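Local coordinates for protein PLP-Dependent L-Arginine Hydroxylase MppP (Streptomyces wadayamensis, PDB 6C9B) that uses pyridoxal 5'-phosphate to oxidise L-arginine, giving 4-hydroxy-2-ketoarginine and 2-ketoarginine as products, at residues S21-A33 with R352-S365. Residues are numbered along the deposited sequence; the frame is centred on the assembly and turned at random.
Sequences SELNIADGHARQA and RIALSRSTEPLEKS. With EGV ((4S)-5-carbamimidamido-4-hydroxy-2-oxopentanoic acid), chain F.
Arg357 reaches Asn24, Asp27 and His29 and holds them largely by backbone carbonyls. Its CB points away from 21-33, and the bend at chi2 (-66°) brings the guanidinium back to it, where NE donates to Asn24 O (2.7 Å) within the guanidinium plane and NH2 to Asn24 OD1 (3.1 Å), a side-on, two-nitrogen grip with the amide plane 84° from the guanidinium. NH2 also donates to Asp27 O at 2.8 Å, and NH1 weakly to His29 O. Arg31 CD lies over the centre of one guanidinium face and Ala354 CB toward the rim of the opposite face. Asp27 OD1 takes Arg31 NE on its syn lone pair (3.0 Å) and makes a longer salt bridge to Arg357 NH2, which probably offsets the closeness of the two arginines. Nearer the substrate site, Arg352 NH1 bonds Ala26 O in plane and the product carboxylate oxygen EGV O12 (2.8 Å), while NH2 donates to EGV O11. Gly28 N also donates to O12, and His29 NE2 meets the 4-hydroxyl O08 at 2.7 Å. Toward the helix, Ile25 CD1 packs on Ser365 CB. The bonding is consistent with Arg357 fixing the course of the segment that carries Gly28 and His29 to the product.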
loop_
_atom_site.group_PDB
_atom_site.type_symbol
_atom_site.label_atom_id
_atom_site.label_comp_id
_atom_site.label_asym_id
_atom_site.label_seq_id
_atom_site.Cartn_x
_atom_site.Cartn_y
_atom_site.Cartn_z
ATOM N N SER B 21 -16.083 -8.979 -13.778
ATOM C CA SER B 21 -17.424 -9.386 -14.168
ATOM C C SER B 21 -18.385 -8.206 -14.092
ATOM O O SER B 21 -18.264 -7.332 -13.230
ATOM C CB SER B 21 -17.924 -10.523 -13.272
ATOM O OG SER B 21 -19.342 -10.589 -13.278
ATOM N N GLU B 22 -19.354 -8.195 -15.013
ATOM C CA GLU B 22 -20.360 -7.140 -15.018
ATOM C C GLU B 22 -21.250 -7.200 -13.780
ATOM O O GLU B 22 -21.703 -6.157 -13.290
ATOM C CB GLU B 22 -21.208 -7.243 -16.296
ATOM C CG GLU B 22 -20.415 -6.993 -17.591
ATOM C CD GLU B 22 -21.069 -7.612 -18.829
ATOM O OE1 GLU B 22 -22.292 -7.867 -18.802
ATOM O OE2 GLU B 22 -20.355 -7.843 -19.832
ATOM N N LEU B 23 -21.512 -8.398 -13.258
ATOM C CA LEU B 23 -22.396 -8.534 -12.114
ATOM C C LEU B 23 -21.583 -8.915 -10.893
ATOM O O LEU B 23 -21.863 -9.912 -10.221
ATOM C CB LEU B 23 -23.501 -9.551 -12.399
ATOM C CG LEU B 23 -24.340 -9.145 -13.617
ATOM C CD1 LEU B 23 -25.346 -10.215 -13.944
ATOM C CD2 LEU B 23 -25.081 -7.840 -13.379
ATOM N N ASN B 24 -20.560 -8.114 -10.623
ATOM C CA ASN B 24 -19.785 -8.222 -9.389
ATOM C C ASN B 24 -20.609 -7.572 -8.281
ATOM O O ASN B 24 -20.877 -6.369 -8.326
ATOM C CB ASN B 24 -18.421 -7.559 -9.594
ATOM C CG ASN B 24 -17.694 -7.211 -8.288
ATOM O OD1 ASN B 24 -18.105 -7.588 -7.191
ATOM N ND2 ASN B 24 -16.600 -6.455 -8.420
ATOM N N ILE B 25 -21.092 -8.379 -7.326
ATOM C CA ILE B 25 -21.711 -7.850 -6.104
ATOM C C ILE B 25 -20.969 -8.431 -4.905
ATOM O O ILE B 25 -21.553 -8.708 -3.847
ATOM C CB ILE B 25 -23.225 -8.142 -6.048
ATOM C CG1 ILE B 25 -23.506 -9.635 -6.308
ATOM C CG2 ILE B 25 -23.953 -7.249 -7.048
ATOM C CD1 ILE B 25 -24.913 -10.069 -5.916
ATOM N N ALA B 26 -19.657 -8.577 -5.057
ATOM C CA ALA B 26 -18.814 -9.220 -4.066
ATOM C C ALA B 26 -18.033 -8.202 -3.239
ATOM O O ALA B 26 -18.359 -7.976 -2.068
ATOM C CB ALA B 26 -17.835 -10.199 -4.723
ATOM N N ASP B 27 -16.985 -7.604 -3.806
ATOM C CA ASP B 27 -16.156 -6.753 -2.963
ATOM C C ASP B 27 -16.928 -5.499 -2.566
ATOM O O ASP B 27 -17.867 -5.061 -3.240
ATOM C CB ASP B 27 -14.852 -6.364 -3.652
ATOM C CG ASP B 27 -15.090 -5.496 -4.843
ATOM O OD1 ASP B 27 -15.516 -4.333 -4.649
ATOM O OD2 ASP B 27 -14.837 -5.987 -5.961
ATOM N N GLY B 28 -16.521 -4.924 -1.452
ATOM C CA GLY B 28 -17.301 -3.844 -0.898
ATOM C C GLY B 28 -16.962 -2.473 -1.408
ATOM O O GLY B 28 -17.601 -1.505 -0.987
ATOM N N HIS B 29 -15.999 -2.363 -2.325
ATOM C CA HIS B 29 -15.595 -1.071 -2.845
ATOM C C HIS B 29 -16.762 -0.391 -3.555
ATOM O O HIS B 29 -17.718 -1.034 -4.004
ATOM C CB HIS B 29 -14.437 -1.222 -3.824
ATOM C CG HIS B 29 -13.199 -1.780 -3.191
ATOM N ND1 HIS B 29 -11.949 -1.641 -3.752
ATOM C CD2 HIS B 29 -13.022 -2.488 -2.048
ATOM C CE1 HIS B 29 -11.052 -2.231 -2.981
ATOM N NE2 HIS B 29 -11.675 -2.748 -1.937
ATOM N N ALA B 30 -16.684 0.932 -3.645
ATOM C CA ALA B 30 -17.743 1.693 -4.301
ATOM C C ALA B 30 -17.521 1.710 -5.807
ATOM O O ALA B 30 -16.491 2.209 -6.289
ATOM C CB ALA B 30 -17.802 3.111 -3.737
ATOM N N ARG B 31 -18.500 1.181 -6.545
ATOM C CA ARG B 31 -18.414 1.089 -7.992
ATOM C C ARG B 31 -19.648 1.666 -8.694
ATOM O O ARG B 31 -19.798 1.477 -9.908
ATOM C CB ARG B 31 -18.161 -0.380 -8.389
ATOM C CG ARG B 31 -16.908 -1.002 -7.669
ATOM C CD ARG B 31 -16.587 -2.439 -8.089
ATOM N NE ARG B 31 -15.485 -2.996 -7.286
ATOM C CZ ARG B 31 -14.195 -2.752 -7.514
ATOM N NH1 ARG B 31 -13.823 -1.958 -8.513
ATOM N NH2 ARG B 31 -13.271 -3.301 -6.740
ATOM N N GLN B 32 -20.519 2.384 -7.980
ATOM C CA GLN B 32 -21.633 3.054 -8.640
ATOM C C GLN B 32 -21.126 4.249 -9.450
ATOM O O GLN B 32 -19.968 4.662 -9.353
ATOM C CB GLN B 32 -22.675 3.510 -7.621
ATOM C CG GLN B 32 -22.167 4.589 -6.659
ATOM C CD GLN B 32 -21.566 4.042 -5.370
ATOM O OE1 GLN B 32 -20.905 2.988 -5.336
ATOM N NE2 GLN B 32 -21.793 4.771 -4.284
ATOM N N ALA B 33 -22.018 4.814 -10.252
ATOM C CA ALA B 33 -21.660 5.971 -11.051
ATOM C C ALA B 33 -21.353 7.169 -10.159
ATOM O O ALA B 33 -21.911 7.324 -9.068
ATOM C CB ALA B 33 -22.800 6.331 -12.007
ATOM N N ARG B 352 -22.927 -12.458 1.309
ATOM C CA ARG B 352 -22.889 -11.006 1.435
ATOM C C ARG B 352 -22.990 -10.386 0.051
ATOM O O ARG B 352 -22.339 -10.844 -0.890
ATOM C CB ARG B 352 -21.602 -10.526 2.131
ATOM C CG ARG B 352 -21.715 -9.123 2.687
ATOM C CD ARG B 352 -20.352 -8.533 3.079
ATOM N NE ARG B 352 -19.561 -8.226 1.884
ATOM C CZ ARG B 352 -18.418 -7.536 1.889
ATOM N NH1 ARG B 352 -17.779 -7.305 0.754
ATOM N NH2 ARG B 352 -17.904 -7.073 3.026
ATOM N N ILE B 353 -23.818 -9.347 -0.061
ATOM C CA ILE B 353 -24.071 -8.608 -1.299
ATOM C C ILE B 353 -23.555 -7.182 -1.148
ATOM O O ILE B 353 -23.834 -6.520 -0.141
ATOM C CB ILE B 353 -25.578 -8.591 -1.611
ATOM C CG1 ILE B 353 -26.080 -10.012 -1.822
ATOM C CG2 ILE B 353 -25.900 -7.726 -2.816
ATOM C CD1 ILE B 353 -27.600 -10.080 -1.902
ATOM N N ALA B 354 -22.815 -6.711 -2.151
ATOM C CA ALA B 354 -22.322 -5.341 -2.188
ATOM C C ALA B 354 -23.391 -4.389 -2.697
ATOM O O ALA B 354 -23.993 -4.620 -3.750
ATOM C CB ALA B 354 -21.102 -5.236 -3.108
ATOM N N LEU B 355 -23.619 -3.310 -1.952
ATOM C CA LEU B 355 -24.656 -2.338 -2.284
ATOM C C LEU B 355 -24.109 -1.088 -2.972
ATOM O O LEU B 355 -24.894 -0.320 -3.546
ATOM C CB LEU B 355 -25.409 -1.923 -1.026
ATOM C CG LEU B 355 -26.142 -3.030 -0.259
ATOM C CD1 LEU B 355 -26.865 -2.405 0.919
ATOM C CD2 LEU B 355 -27.135 -3.785 -1.140
ATOM N N SER B 356 -22.792 -0.860 -2.920
ATOM C CA SER B 356 -22.202 0.304 -3.593
ATOM C C SER B 356 -22.004 -0.041 -5.061
ATOM O O SER B 356 -20.889 -0.234 -5.553
ATOM C CB SER B 356 -20.895 0.721 -2.936
ATOM O OG SER B 356 -21.150 1.194 -1.622
ATOM N N ARG B 357 -23.141 -0.086 -5.756
ATOM C CA ARG B 357 -23.268 -0.547 -7.127
ATOM C C ARG B 357 -24.387 0.254 -7.762
ATOM O O ARG B 357 -25.341 0.643 -7.092
ATOM C CB ARG B 357 -23.633 -2.033 -7.224
ATOM C CG ARG B 357 -22.601 -2.984 -6.659
ATOM C CD ARG B 357 -21.364 -2.931 -7.479
ATOM N NE ARG B 357 -20.415 -3.975 -7.098
ATOM C CZ ARG B 357 -19.552 -3.886 -6.099
ATOM N NH1 ARG B 357 -19.472 -2.790 -5.336
ATOM N NH2 ARG B 357 -18.758 -4.907 -5.867
ATOM N N SER B 358 -24.286 0.473 -9.064
ATOM C CA SER B 358 -25.428 1.025 -9.770
ATOM C C SER B 358 -26.629 0.111 -9.577
ATOM O O SER B 358 -26.496 -1.112 -9.502
ATOM C CB SER B 358 -25.088 1.205 -11.249
ATOM O OG SER B 358 -24.125 2.237 -11.388
ATOM N N THR B 359 -27.813 0.714 -9.469
ATOM C CA THR B 359 -28.979 -0.047 -9.053
ATOM C C THR B 359 -29.346 -1.102 -10.082
ATOM O O THR B 359 -29.787 -2.194 -9.716
ATOM C CB THR B 359 -30.145 0.910 -8.794
ATOM O OG1 THR B 359 -29.743 1.883 -7.821
ATOM C CG2 THR B 359 -31.359 0.172 -8.264
ATOM N N GLU B 360 -29.147 -0.806 -11.366
ATOM C CA GLU B 360 -29.600 -1.715 -12.416
ATOM C C GLU B 360 -28.848 -3.040 -12.403
ATOM O O GLU B 360 -29.501 -4.098 -12.401
ATOM C CB GLU B 360 -29.512 -1.001 -13.776
ATOM C CG GLU B 360 -30.438 0.226 -13.893
ATOM C CD GLU B 360 -29.908 1.508 -13.218
ATOM O OE1 GLU B 360 -28.778 1.528 -12.665
ATOM O OE2 GLU B 360 -30.651 2.516 -13.246
ATOM N N PRO B 361 -27.513 -3.078 -12.380
ATOM C CA PRO B 361 -26.844 -4.380 -12.237
ATOM C C PRO B 361 -27.062 -5.020 -10.873
ATOM O O PRO B 361 -27.079 -6.252 -10.769
ATOM C CB PRO B 361 -25.366 -4.045 -12.480
ATOM C CG PRO B 361 -25.241 -2.593 -12.215
ATOM C CD PRO B 361 -26.557 -1.980 -12.583
ATOM N N LEU B 362 -27.229 -4.232 -9.811
ATOM C CA LEU B 362 -27.606 -4.829 -8.535
ATOM C C LEU B 362 -28.965 -5.513 -8.643
ATOM O O LEU B 362 -29.124 -6.675 -8.243
ATOM C CB LEU B 362 -27.614 -3.762 -7.445
ATOM C CG LEU B 362 -28.061 -4.227 -6.067
ATOM C CD1 LEU B 362 -27.096 -5.230 -5.485
ATOM C CD2 LEU B 362 -28.168 -3.015 -5.166
ATOM N N GLU B 363 -29.954 -4.803 -9.198
ATOM C CA GLU B 363 -31.279 -5.368 -9.425
ATOM C C GLU B 363 -31.182 -6.666 -10.216
ATOM O O GLU B 363 -31.817 -7.669 -9.869
ATOM C CB GLU B 363 -32.167 -4.362 -10.179
ATOM C CG GLU B 363 -33.279 -3.725 -9.369
ATOM C CD GLU B 363 -33.843 -2.453 -10.010
ATOM O OE1 GLU B 363 -33.411 -2.084 -11.127
ATOM O OE2 GLU B 363 -34.716 -1.814 -9.386
ATOM N N LYS B 364 -30.398 -6.656 -11.300
ATOM C CA LYS B 364 -30.267 -7.856 -12.121
ATOM C C LYS B 364 -29.696 -9.005 -11.312
ATOM O O LYS B 364 -30.158 -10.144 -11.426
ATOM C CB LYS B 364 -29.373 -7.596 -13.332
ATOM C CG LYS B 364 -29.980 -6.771 -14.426
ATOM C CD LYS B 364 -28.987 -6.622 -15.587
ATOM C CE LYS B 364 -29.683 -6.285 -16.898
ATOM N NZ LYS B 364 -30.439 -7.447 -17.457
ATOM N N SER B 365 -28.656 -8.725 -10.511
ATOM C CA SER B 365 -27.997 -9.772 -9.738
ATOM C C SER B 365 -28.929 -10.408 -8.719
ATOM O O SER B 365 -28.896 -11.628 -8.517
ATOM C CB SER B 365 -26.780 -9.195 -9.022
ATOM O OG SER B 365 -25.869 -8.691 -9.963
HETATM C C10 EGV F . -14.783 -5.801 1.546
HETATM C C02 EGV F . -9.979 -5.746 -0.007
HETATM C C03 EGV F . -8.097 -6.618 1.384
HETATM C C06 EGV F . -10.997 -5.129 0.931
HETATM C C07 EGV F . -12.246 -6.039 0.912
HETATM C C09 EGV F . -13.326 -5.631 1.948
HETATM N N01 EGV F . -9.259 -6.861 0.591
HETATM N N04 EGV F . -7.393 -7.706 1.956
HETATM N N05 EGV F . -7.701 -5.384 1.615
HETATM O O08 EGV F . -11.332 -3.875 0.495
HETATM O O11 EGV F . -15.614 -5.328 2.298
HETATM O O12 EGV F . -15.116 -6.390 0.500
HETATM O O13 EGV F . -13.047 -5.186 3.057
HETATM O O HOH W 1 -20.394 -8.823 -0.787
HETATM O O HOH W 2 -20.538 -2.212 -1.428
HETATM O O HOH W 3 -18.819 0.700 -0.220
HETATM O O HOH W 4 -21.890 -0.396 -10.363
#